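Local coordinates for protein COG0546: Predicted phosphatases (Streptococcus pneumoniae, PDB 2AH5) that belongs to the haloacid dehalogenase-like hydrolases and is predicted to act as a phosphatase, although its substrate is unknown, at residues K41-R44 / G45-P49; I89-L92 / L93-S97. All coordinates share one frame; numbering follows the deposited sequence.

Contact 1 (41-49) spans the end of helix 40-45 and the loop after it; contact 2 (89-97) runs along helix 89-97. Contact 1 comes first, among helices 19-33 to 64-79, which follow core strand 6-9 where many HAD phosphatases insert a helical cap, and probably belongs to such a cap. Contact 2 comes after them, on the helix leading into strand 102-106, and flanks the parallel core sheet. The centres of contact 1 and contact 2 are about 27 Å apart, on opposite sides of the chain's centre; their nearest atoms are about 15 Å apart. They thus represent the probable cap and the Rossmann-like core, whose strand 6-9 ends in what is probably the HAD-type aspartate motif.

Contact 1: K41-R44 / G45-P49; sequences KTIR and GFMGP
Thr42 and Phe46 lie side by side and point the same way, with the methyl CG2 of Thr42 3.7 Å from CZ of the Phe46 ring. One face of that ring also covers the backbone of its partner: Thr42 O stands above the plane, displaced toward the rim, 3.6 Å from Phe46 CD1. Phe46 keeps CG beside its own backbone N (chi1 -58°), which turns the ring back along the helix instead of onward into the loop. Ile43 and Met47, a selenomethionine, approach differently. Their chains run at a slant to each other, and the terminal CE of Met47 comes to the branch methyl CG2 of Ile43, 4.0 Å away. At the root of the same side chain, Met47 CG rests 3.6 Å from Ile43 O.

The backbone changes its bonding pattern beneath these pairs. Gly45 N still reaches four residues back to Lys41 O at 3.2 Å. Phe46 N bonds three residues back to Ile43 O at 2.9 Å, and Met47 N does likewise to Arg44 O at 3.1 Å (N-H...O 158°). The change is gradual, since Thr42 O receives weak bonds from both Gly45 N and Phe46 N. In the two shorter turns the donor sits well above the carbonyl plane, as the chain tightens where the helix gives way to loop.

Ile43 packs on His23, Phe26 and Thr27 of helix 19-33, and the Phe46 ring meets that of Phe26 with the planes at about 60° while also touching Ser54 of helix 51-56. Met47, in the loop after helix 40-45, reaches Ser19 at the start of helix 19-33 and Phe184 in a loop after core strand 176-180, and so borders the seam between the probable cap and the core.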
# COMPACT_ATOMS: atom_id res chain seq x y z
N LYS A 41 -14.98 -9.69 -6.40
CA LYS A 41 -15.08 -9.15 -5.04
C LYS A 41 -14.10 -9.85 -4.10
O LYS A 41 -13.35 -9.18 -3.41
CB LYS A 41 -16.51 -9.20 -4.48
CG LYS A 41 -16.72 -8.17 -3.36
CD LYS A 41 -18.17 -8.14 -2.84
CE LYS A 41 -19.23 -8.24 -3.98
NZ LYS A 41 -19.24 -7.08 -4.94
N THR A 42 -14.11 -11.18 -4.12
CA THR A 42 -13.17 -11.99 -3.33
C THR A 42 -11.72 -11.58 -3.60
O THR A 42 -10.96 -11.33 -2.66
CB THR A 42 -13.39 -13.50 -3.56
OG1 THR A 42 -14.73 -13.83 -3.18
CG2 THR A 42 -12.41 -14.35 -2.76
N ILE A 43 -11.35 -11.47 -4.88
CA ILE A 43 -9.96 -11.07 -5.23
C ILE A 43 -9.62 -9.64 -4.80
O ILE A 43 -8.49 -9.36 -4.38
CB ILE A 43 -9.60 -11.37 -6.73
CG1 ILE A 43 -9.66 -12.89 -6.98
CG2 ILE A 43 -8.20 -10.82 -7.10
CD1 ILE A 43 -9.60 -13.30 -8.46
N ARG A 44 -10.61 -8.74 -4.84
CA ARG A 44 -10.45 -7.40 -4.26
C ARG A 44 -10.02 -7.47 -2.79
O ARG A 44 -9.18 -6.66 -2.32
CB ARG A 44 -11.75 -6.58 -4.40
CG ARG A 44 -11.91 -5.94 -5.78
CD ARG A 44 -12.94 -4.80 -5.80
NE ARG A 44 -14.34 -5.25 -5.88
CZ ARG A 44 -14.91 -5.78 -6.95
NH1 ARG A 44 -14.22 -5.97 -8.06
NH2 ARG A 44 -16.18 -6.15 -6.91
N GLY A 45 -10.57 -8.45 -2.08
CA GLY A 45 -10.30 -8.69 -0.68
C GLY A 45 -8.88 -9.17 -0.44
O GLY A 45 -8.37 -9.05 0.67
N PHE A 46 -8.25 -9.72 -1.49
CA PHE A 46 -6.83 -10.12 -1.42
C PHE A 46 -5.82 -8.96 -1.63
O PHE A 46 -4.60 -9.19 -1.59
CB PHE A 46 -6.50 -11.22 -2.44
CG PHE A 46 -7.31 -12.50 -2.31
CD1 PHE A 46 -8.05 -12.80 -1.17
CD2 PHE A 46 -7.29 -13.43 -3.36
CE1 PHE A 46 -8.79 -14.00 -1.09
CE2 PHE A 46 -8.01 -14.63 -3.29
CZ PHE A 46 -8.76 -14.91 -2.16
N MSE A 47 -6.31 -7.76 -1.88
CA MSE A 47 -5.44 -6.60 -2.13
C MSE A 47 -5.15 -5.85 -0.82
O MSE A 47 -5.92 -4.99 -0.40
CB MSE A 47 -6.08 -5.67 -3.18
CG MSE A 47 -6.43 -6.42 -4.46
SE MSE A 47 -7.24 -5.33 -5.85
CE MSE A 47 -7.50 -6.84 -7.29
N GLY A 48 -4.02 -6.18 -0.19
CA GLY A 48 -3.74 -5.69 1.17
C GLY A 48 -3.18 -6.74 2.12
O GLY A 48 -2.10 -6.54 2.67
N PRO A 49 -3.92 -7.85 2.35
CA PRO A 49 -3.40 -8.90 3.21
C PRO A 49 -2.14 -9.57 2.63
O PRO A 49 -1.91 -9.46 1.41
CB PRO A 49 -4.56 -9.91 3.29
CG PRO A 49 -5.75 -9.17 2.84
CD PRO A 49 -5.26 -8.18 1.85

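Contact 2: I89-L92 / L93-S97; sequences IIDL and LEELS
Leu93 N donates to Ile89 O over 2.9 Å in a nearly straight bond (N-H...O 171°), and the same carbonyl oxygen is overlaid by the side chain of its partner, Leu93 CG lying 3.3 Å from Ile89 O. Beyond it the two side chains slant across each other, and the branch methyl CG2 of Ile89 meets Leu93 CD1 at 3.8 Å. Leu92 and Leu96 are arranged otherwise: they run alongside one another in the same direction and touch through their CD1 methyls, 3.7 Å apart. Leu92 holds CG opposite its backbone N across the CA-CB bond (chi1 174°), which carries its CD1 onward along the helix to that of Leu96.

This is an amphipathic alpha-helix of the Rossmann-like HAD core, the one that leads into strand 102-106. Leu93 and Leu96 face the parallel sheet, both touching Phe9 of strand 6-9 and Leu102 of the adjacent strand 102-106, while Leu92 and Leu96 also meet Leu206 of helix 204-208.

Acidic groups gather on the more exposed side. Asp91 OD1 comes within 4.0 Å of Glu94 OE1, the carboxylate planes being turned 73° from each other, and Glu95 OE2 is 4.5 Å from Asp91 OD1. Such crowding of like charge would raise the cost of full ionisation, although for Asp91, in the first turn, the helix dipole may offset part of this. The Glu94 chain, extended beyond CG, lies back over Ile90: CG of Glu94 is 3.2 Å from Ile90 O, and the carboxylate carbon CD lies against the methyl CG2 of Ile90.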
# COMPACT_ATOMS: atom_id res chain seq x y z
N ILE A 89 -3.82 11.92 -8.37
CA ILE A 89 -2.67 11.60 -7.50
C ILE A 89 -1.46 12.50 -7.79
O ILE A 89 -0.81 12.98 -6.86
CB ILE A 89 -2.27 10.09 -7.55
CG1 ILE A 89 -3.33 9.23 -6.87
CG2 ILE A 89 -0.91 9.87 -6.87
CD1 ILE A 89 -3.57 9.52 -5.32
N ILE A 90 -1.14 12.73 -9.06
CA ILE A 90 -0.05 13.66 -9.42
C ILE A 90 -0.30 15.03 -8.79
O ILE A 90 0.61 15.61 -8.18
CB ILE A 90 0.18 13.79 -10.96
CG1 ILE A 90 0.67 12.46 -11.57
CG2 ILE A 90 1.22 14.88 -11.26
CD1 ILE A 90 2.12 12.12 -11.24
N ASP A 91 -1.53 15.55 -8.93
CA ASP A 91 -1.91 16.84 -8.29
C ASP A 91 -1.63 16.83 -6.78
O ASP A 91 -1.03 17.77 -6.24
CB ASP A 91 -3.37 17.19 -8.56
CG ASP A 91 -3.65 18.69 -8.38
OD1 ASP A 91 -2.69 19.52 -8.44
OD2 ASP A 91 -4.85 19.01 -8.19
N LEU A 92 -2.07 15.77 -6.11
CA LEU A 92 -1.90 15.66 -4.65
C LEU A 92 -0.43 15.66 -4.28
O LEU A 92 -0.00 16.36 -3.35
CB LEU A 92 -2.54 14.35 -4.15
CG LEU A 92 -2.30 14.04 -2.68
CD1 LEU A 92 -2.93 15.12 -1.79
CD2 LEU A 92 -2.87 12.66 -2.39
N LEU A 93 0.35 14.84 -4.99
CA LEU A 93 1.79 14.80 -4.72
C LEU A 93 2.53 16.12 -4.97
O LEU A 93 3.34 16.54 -4.14
CB LEU A 93 2.44 13.67 -5.52
CG LEU A 93 1.96 12.27 -5.14
CD1 LEU A 93 2.60 11.24 -6.11
CD2 LEU A 93 2.30 11.98 -3.66
N GLU A 94 2.28 16.75 -6.12
CA GLU A 94 2.90 18.05 -6.43
C GLU A 94 2.61 19.04 -5.31
O GLU A 94 3.50 19.73 -4.81
CB GLU A 94 2.35 18.62 -7.76
CG GLU A 94 2.71 17.89 -9.02
CD GLU A 94 1.98 18.46 -10.25
OE1 GLU A 94 0.71 18.55 -10.24
OE2 GLU A 94 2.67 18.78 -11.25
N GLU A 95 1.35 19.07 -4.85
CA GLU A 95 0.95 20.00 -3.81
C GLU A 95 1.60 19.70 -2.46
O GLU A 95 2.20 20.59 -1.85
CB GLU A 95 -0.57 20.03 -3.69
CG GLU A 95 -1.26 20.74 -4.86
CD GLU A 95 -0.78 22.18 -5.02
OE1 GLU A 95 -0.93 22.95 -4.05
OE2 GLU A 95 -0.22 22.52 -6.08
N LEU A 96 1.52 18.45 -2.00
CA LEU A 96 2.11 18.10 -0.69
C LEU A 96 3.64 18.18 -0.70
O LEU A 96 4.21 18.72 0.24
CB LEU A 96 1.65 16.71 -0.22
CG LEU A 96 0.23 16.58 0.31
CD1 LEU A 96 -0.11 15.09 0.54
CD2 LEU A 96 0.00 17.36 1.60
N SER A 97 4.27 17.70 -1.78
CA SER A 97 5.74 17.68 -1.88
C SER A 97 6.37 19.06 -1.83
O SER A 97 7.54 19.20 -1.43
CB SER A 97 6.19 16.95 -3.14
OG SER A 97 5.87 17.73 -4.27